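Local coordinates for phosphoribosylformylglycinamidine synthase 2 (Thermus thermophilus, PDB 3VIU), which belongs to the AIR synthase related (PurM-like) proteins, carries two tandem pairs of N- and C-terminal domains in one chain, and holds ADP and a magnesium ion, at residues Ala202-Asp207 with Glu292-Glu297; Pro383-Glu388 with Lys586-Pro591. All blocks are in the same frame, centred on the assembly; numbering follows the deposited sequence.

Contact 1: Ala202-Asp207 with Glu292-Glu297; sequences AKTGRD and EGMTPE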
loop_
_atom_site.group_PDB
_atom_site.type_symbol
_atom_site.label_atom_id
_atom_site.label_comp_id
_atom_site.label_asym_id
_atom_site.label_seq_id
_atom_site.Cartn_x
_atom_site.Cartn_y
_atom_site.Cartn_z
ATOM N N ALA A 202 -25.675 -4.943 -0.345
ATOM C CA ALA A 202 -26.125 -6.097 -1.112
ATOM C C ALA A 202 -26.666 -7.191 -0.193
ATOM O O ALA A 202 -26.394 -7.201 1.008
ATOM C CB ALA A 202 -24.968 -6.651 -1.944
ATOM N N LYS A 203 -27.436 -8.111 -0.763
ATOM C CA LYS A 203 -27.979 -9.206 0.017
ATOM C C LYS A 203 -26.947 -10.337 0.044
ATOM O O LYS A 203 -26.165 -10.493 -0.889
ATOM C CB LYS A 203 -29.320 -9.674 -0.568
ATOM C CG LYS A 203 -29.373 -9.762 -2.079
ATOM C CD LYS A 203 -29.432 -8.380 -2.733
ATOM C CE LYS A 203 -29.311 -8.475 -4.257
ATOM N NZ LYS A 203 -30.363 -9.342 -4.891
ATOM N N THR A 204 -26.931 -11.104 1.129
ATOM C CA THR A 204 -25.975 -12.196 1.285
ATOM C C THR A 204 -26.264 -13.404 0.406
ATOM O O THR A 204 -27.351 -13.987 0.473
ATOM C CB THR A 204 -25.918 -12.670 2.752
ATOM O OG1 THR A 204 -25.479 -11.592 3.578
ATOM C CG2 THR A 204 -24.970 -13.838 2.907
ATOM N N GLY A 205 -25.274 -13.774 -0.404
ATOM C CA GLY A 205 -25.403 -14.925 -1.280
ATOM C C GLY A 205 -24.319 -15.957 -1.005
ATOM O O GLY A 205 -23.573 -15.845 -0.031
ATOM N N ARG A 206 -24.228 -16.975 -1.853
ATOM C CA ARG A 206 -23.213 -18.006 -1.679
ATOM C C ARG A 206 -21.959 -17.587 -2.427
ATOM O O ARG A 206 -21.609 -18.162 -3.452
ATOM C CB ARG A 206 -23.734 -19.356 -2.183
ATOM C CG ARG A 206 -24.549 -20.099 -1.136
ATOM C CD ARG A 206 -25.213 -21.357 -1.668
ATOM N NE ARG A 206 -26.412 -21.045 -2.438
ATOM C CZ ARG A 206 -27.631 -21.503 -2.159
ATOM N NH1 ARG A 206 -28.652 -21.152 -2.925
ATOM N NH2 ARG A 206 -27.833 -22.308 -1.125
ATOM N N ASP A 207 -21.294 -16.566 -1.892
ATOM C CA ASP A 207 -20.081 -16.005 -2.481
ATOM C C ASP A 207 -18.835 -16.302 -1.648
ATOM O O ASP A 207 -18.842 -16.150 -0.425
ATOM C CB ASP A 207 -20.226 -14.488 -2.629
ATOM C CG ASP A 207 -21.421 -14.088 -3.480
ATOM O OD1 ASP A 207 -21.759 -12.888 -3.487
ATOM O OD2 ASP A 207 -22.019 -14.956 -4.147
ATOM N N GLU A 292 -31.995 -18.891 -2.448
ATOM C CA GLU A 292 -32.869 -19.727 -1.635
ATOM C C GLU A 292 -32.152 -20.904 -0.979
ATOM O O GLU A 292 -31.088 -21.321 -1.425
ATOM C CB GLU A 292 -34.011 -20.259 -2.508
ATOM C CG GLU A 292 -35.218 -20.739 -1.727
ATOM C CD GLU A 292 -36.327 -21.267 -2.622
ATOM O OE1 GLU A 292 -36.514 -20.726 -3.736
ATOM O OE2 GLU A 292 -37.024 -22.216 -2.197
ATOM N N GLY A 293 -32.747 -21.426 0.091
ATOM C CA GLY A 293 -32.195 -22.578 0.786
ATOM C C GLY A 293 -30.774 -22.476 1.295
ATOM O O GLY A 293 -30.023 -23.454 1.268
HETATM N N MSE A 294 -30.398 -21.297 1.768
HETATM C CA MSE A 294 -29.056 -21.100 2.284
HETATM C C MSE A 294 -28.960 -21.606 3.711
HETATM O O MSE A 294 -29.778 -21.260 4.557
HETATM C CB MSE A 294 -28.685 -19.624 2.227
HETATM C CG MSE A 294 -28.492 -19.127 0.819
HETATM SE SE MSE A 294 -27.864 -17.318 0.794
HETATM C CE MSE A 294 -26.036 -17.612 1.373
ATOM N N THR A 295 -27.952 -22.429 3.968
ATOM C CA THR A 295 -27.751 -22.996 5.291
ATOM C C THR A 295 -27.087 -22.008 6.251
ATOM O O THR A 295 -26.513 -21.000 5.829
ATOM C CB THR A 295 -26.897 -24.257 5.204
ATOM O OG1 THR A 295 -25.631 -23.940 4.610
ATOM C CG2 THR A 295 -27.598 -25.295 4.357
ATOM N N PRO A 296 -27.174 -22.278 7.563
ATOM C CA PRO A 296 -26.555 -21.368 8.529
ATOM C C PRO A 296 -25.099 -21.001 8.218
ATOM O O PRO A 296 -24.774 -19.819 8.137
ATOM C CB PRO A 296 -26.724 -22.116 9.847
ATOM C CG PRO A 296 -28.071 -22.749 9.665
ATOM C CD PRO A 296 -27.990 -23.296 8.251
ATOM N N GLU A 297 -24.232 -21.991 8.025
ATOM C CA GLU A 297 -22.829 -21.691 7.738
ATOM C C GLU A 297 -22.643 -20.851 6.470
ATOM O O GLU A 297 -21.763 -19.998 6.418
ATOM C CB GLU A 297 -21.982 -22.976 7.656
ATOM C CG GLU A 297 -22.309 -23.940 6.523
ATOM C CD GLU A 297 -23.497 -24.837 6.825
ATOM O OE1 GLU A 297 -23.787 -25.733 6.001
ATOM O OE2 GLU A 297 -24.143 -24.654 7.880
#

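Contact 2: Pro383-Glu388 with Lys586-Pro591; sequences PIPPLE and KEFGHP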
loop_
_atom_site.group_PDB
_atom_site.type_symbol
_atom_site.label_atom_id
_atom_site.label_comp_id
_atom_site.label_asym_id
_atom_site.label_seq_id
_atom_site.Cartn_x
_atom_site.Cartn_y
_atom_site.Cartn_z
ATOM N N PRO A 383 30.700 -11.488 -5.849
ATOM C CA PRO A 383 31.360 -10.225 -6.202
ATOM C C PRO A 383 30.812 -9.676 -7.511
ATOM O O PRO A 383 30.514 -10.436 -8.422
ATOM C CB PRO A 383 32.834 -10.623 -6.340
ATOM C CG PRO A 383 32.949 -11.875 -5.523
ATOM C CD PRO A 383 31.664 -12.598 -5.843
ATOM N N ILE A 384 30.673 -8.364 -7.610
ATOM C CA ILE A 384 30.190 -7.781 -8.852
ATOM C C ILE A 384 31.387 -7.717 -9.795
ATOM O O ILE A 384 32.408 -7.105 -9.485
ATOM C CB ILE A 384 29.596 -6.368 -8.625
ATOM C CG1 ILE A 384 30.513 -5.565 -7.706
ATOM C CG2 ILE A 384 28.194 -6.478 -8.016
ATOM C CD1 ILE A 384 29.935 -4.229 -7.240
ATOM N N PRO A 385 31.284 -8.374 -10.956
ATOM C CA PRO A 385 32.353 -8.408 -11.956
ATOM C C PRO A 385 32.574 -7.087 -12.677
ATOM O O PRO A 385 31.661 -6.268 -12.782
ATOM C CB PRO A 385 31.878 -9.486 -12.913
ATOM C CG PRO A 385 30.407 -9.248 -12.928
ATOM C CD PRO A 385 30.088 -9.074 -11.452
ATOM N N PRO A 386 33.802 -6.859 -13.175
ATOM C CA PRO A 386 34.090 -5.614 -13.892
ATOM C C PRO A 386 33.170 -5.570 -15.111
ATOM O O PRO A 386 33.110 -6.528 -15.883
ATOM C CB PRO A 386 35.560 -5.773 -14.278
ATOM C CG PRO A 386 36.112 -6.603 -13.154
ATOM C CD PRO A 386 35.031 -7.651 -12.984
ATOM N N LEU A 387 32.441 -4.472 -15.272
ATOM C CA LEU A 387 31.523 -4.350 -16.395
ATOM C C LEU A 387 31.832 -3.130 -17.240
ATOM O O LEU A 387 32.362 -2.137 -16.747
ATOM C CB LEU A 387 30.083 -4.253 -15.890
ATOM C CG LEU A 387 29.567 -5.434 -15.072
ATOM C CD1 LEU A 387 28.208 -5.092 -14.498
ATOM C CD2 LEU A 387 29.492 -6.678 -15.950
ATOM N N GLU A 388 31.487 -3.213 -18.518
ATOM C CA GLU A 388 31.701 -2.116 -19.447
ATOM C C GLU A 388 30.604 -2.099 -20.496
ATOM O O GLU A 388 30.184 -3.147 -20.994
ATOM C CB GLU A 388 33.064 -2.246 -20.130
ATOM C CG GLU A 388 34.213 -1.659 -19.331
ATOM C CD GLU A 388 35.537 -1.786 -20.055
ATOM O OE1 GLU A 388 36.523 -1.152 -19.611
ATOM O OE2 GLU A 388 35.589 -2.527 -21.065
ATOM N N LYS A 586 21.132 -10.933 -14.827
ATOM C CA LYS A 586 21.006 -11.519 -13.502
ATOM C C LYS A 586 20.950 -10.501 -12.365
ATOM O O LYS A 586 21.157 -9.301 -12.576
ATOM C CB LYS A 586 22.158 -12.509 -13.290
ATOM C CG LYS A 586 22.238 -13.556 -14.417
ATOM C CD LYS A 586 23.129 -14.750 -14.077
ATOM C CE LYS A 586 24.607 -14.417 -14.130
ATOM N NZ LYS A 586 25.428 -15.597 -13.732
ATOM N N GLU A 587 20.631 -10.983 -11.167
ATOM C CA GLU A 587 20.562 -10.119 -9.996
ATOM C C GLU A 587 21.346 -10.777 -8.877
ATOM O O GLU A 587 21.061 -11.903 -8.472
ATOM C CB GLU A 587 19.110 -9.861 -9.561
ATOM C CG GLU A 587 18.406 -11.029 -8.905
ATOM C CD GLU A 587 17.045 -10.657 -8.313
ATOM O OE1 GLU A 587 16.439 -11.530 -7.658
ATOM O OE2 GLU A 587 16.578 -9.510 -8.501
ATOM N N PHE A 588 22.353 -10.064 -8.390
ATOM C CA PHE A 588 23.214 -10.578 -7.337
ATOM C C PHE A 588 23.986 -9.416 -6.735
ATOM O O PHE A 588 23.808 -8.278 -7.151
ATOM C CB PHE A 588 24.172 -11.623 -7.931
ATOM C CG PHE A 588 25.017 -11.103 -9.063
ATOM C CD1 PHE A 588 26.300 -10.618 -8.826
ATOM C CD2 PHE A 588 24.532 -11.101 -10.368
ATOM C CE1 PHE A 588 27.091 -10.138 -9.880
ATOM C CE2 PHE A 588 25.310 -10.625 -11.430
ATOM C CZ PHE A 588 26.591 -10.144 -11.187
ATOM N N GLY A 589 24.842 -9.698 -5.762
ATOM C CA GLY A 589 25.603 -8.633 -5.137
ATOM C C GLY A 589 24.841 -8.009 -3.986
ATOM O O GLY A 589 23.653 -8.254 -3.823
ATOM N N HIS A 590 25.523 -7.202 -3.183
ATOM C CA HIS A 590 24.884 -6.549 -2.051
ATOM C C HIS A 590 24.073 -5.342 -2.515
ATOM O O HIS A 590 24.510 -4.596 -3.381
ATOM C CB HIS A 590 25.936 -6.080 -1.043
ATOM C CG HIS A 590 25.370 -5.722 0.300
ATOM N ND1 HIS A 590 25.153 -6.656 1.292
ATOM C CD2 HIS A 590 24.944 -4.537 0.803
ATOM C CE1 HIS A 590 24.618 -6.063 2.345
ATOM N NE2 HIS A 590 24.481 -4.778 2.073
ATOM N N PRO A 591 22.857 -5.160 -1.969
ATOM C CA PRO A 591 22.022 -4.014 -2.349
ATOM C C PRO A 591 22.716 -2.756 -1.821
ATOM O O PRO A 591 23.568 -2.845 -0.951
ATOM C CB PRO A 591 20.709 -4.293 -1.624
ATOM C CG PRO A 591 20.655 -5.770 -1.607
ATOM C CD PRO A 591 22.064 -6.152 -1.230
#

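Contact 1: Ala202-Asp207 with Glu292-Glu297
R206 and the selenomethionine M294 run past one another head to tail where two loops of the first AIR synthase related C-terminal domain meet: one follows strand 196-201, the other leads into helix 296-301. The tight half belongs to M294. Its CB faces 202-207, and a bend at the last torsion (chi3 73°) lays the tail across the T204-G205 backbone. SE sits 3.4 Å from T204 O, while the methyl CE is 3.3 Å from G205 O. All three residues are buried, and polar atoms beside this tail are engaged by other residues: G205 O is hydrogen-bonded to S302, and T204 OG1 to R307.

Toward solvent the contact opens out, and R206 reaches along the outer edge to the exposed E292-G293 backbone. NH1 of R206 donates to E292 O at 2.9 Å, meeting that oxygen in the carbonyl plane, although the oxygen itself is tilted 24° from the guanidinium plane. A weak bond, 3.4 Å long, runs from R206 NH2 to G293 O. Salt bridges to E291 and E298 also hold the guanidinium, and the E298 carboxylate in turn accepts the backbone N-H of T295, the N-cap of helix 296-301. The two halves join at one guanidinium face, where CG of M294 lies 3.8 Å above the R206 guanidinium plane, displaced from its centre.

Contact 2: Pro383-Glu388 with Lys586-Pro591
F588 and P385 point at one another and meet at the edge of the phenyl ring, joining two loops. One, 586-591, lies in the second AIR synthase related C-terminal domain between helix 578-584 and helix 596-611; the other, 383-388, is a proline-rich extended segment between helix 374-380 and helix 391-399. No hydrogen bond crosses between the segments, so the join is one of packing, built almost wholly on the ring.

The phenyl comes in rim first. Its CB faces 383-388, and chi1 of 57° sets CG between the backbone N and the carbonyl carbon, which sends the ring toward the prolines with CE1 and CZ leading. P385 therefore does not stack on a face: its CD lies in the plane of the F588 ring, 3.5 Å from CE1 and 3.7 Å from CZ. Near that same plane, P383 O stands 3.7 Å from CE1 of F588, an approach that is probably mildly favourable because an aromatic rim is slightly positive. The backbone between these two prolines completes the border, I384 CA being 4.0 Å from F588 CE1. Buried F588 thus has its leading corner bordered by partly or fully exposed residues. L580 of helix 578-584 touches both F588 and L387, bridging the two loops from the helix side.

The backbones come nearest at I384 and G589, whose CA atoms are 6.0 Å apart. A backbone hydrogen bond between G589 and L379 adds a tie to helix 374-380. The I384 branch turned to this side is CG2, which reaches both partners loosely: 4.3 Å to F588 CE1 and 4.4 Å to G589 CA.

How the contacts relate
The two contacts lie on opposite sides of the chain's centre, their centres about 56 Å apart and their nearest atoms about 36 Å apart. Along the chain both segments of contact 1 precede both of contact 2. Contact 1 stays inside the first C-terminal domain, whereas contact 2 touches the second, and the seven-stranded sheets of these two domains share one strand order, as expected of tandem copies. The contacts share no helix, strand or sheet. Contact 1 closes a loop of 84 residues, part of it not modelled; the 197 spanned by contact 2 include the whole sheet of strands 422-424 to 538-548, so it brings together parts of the chain that precede and follow that sheet in sequence.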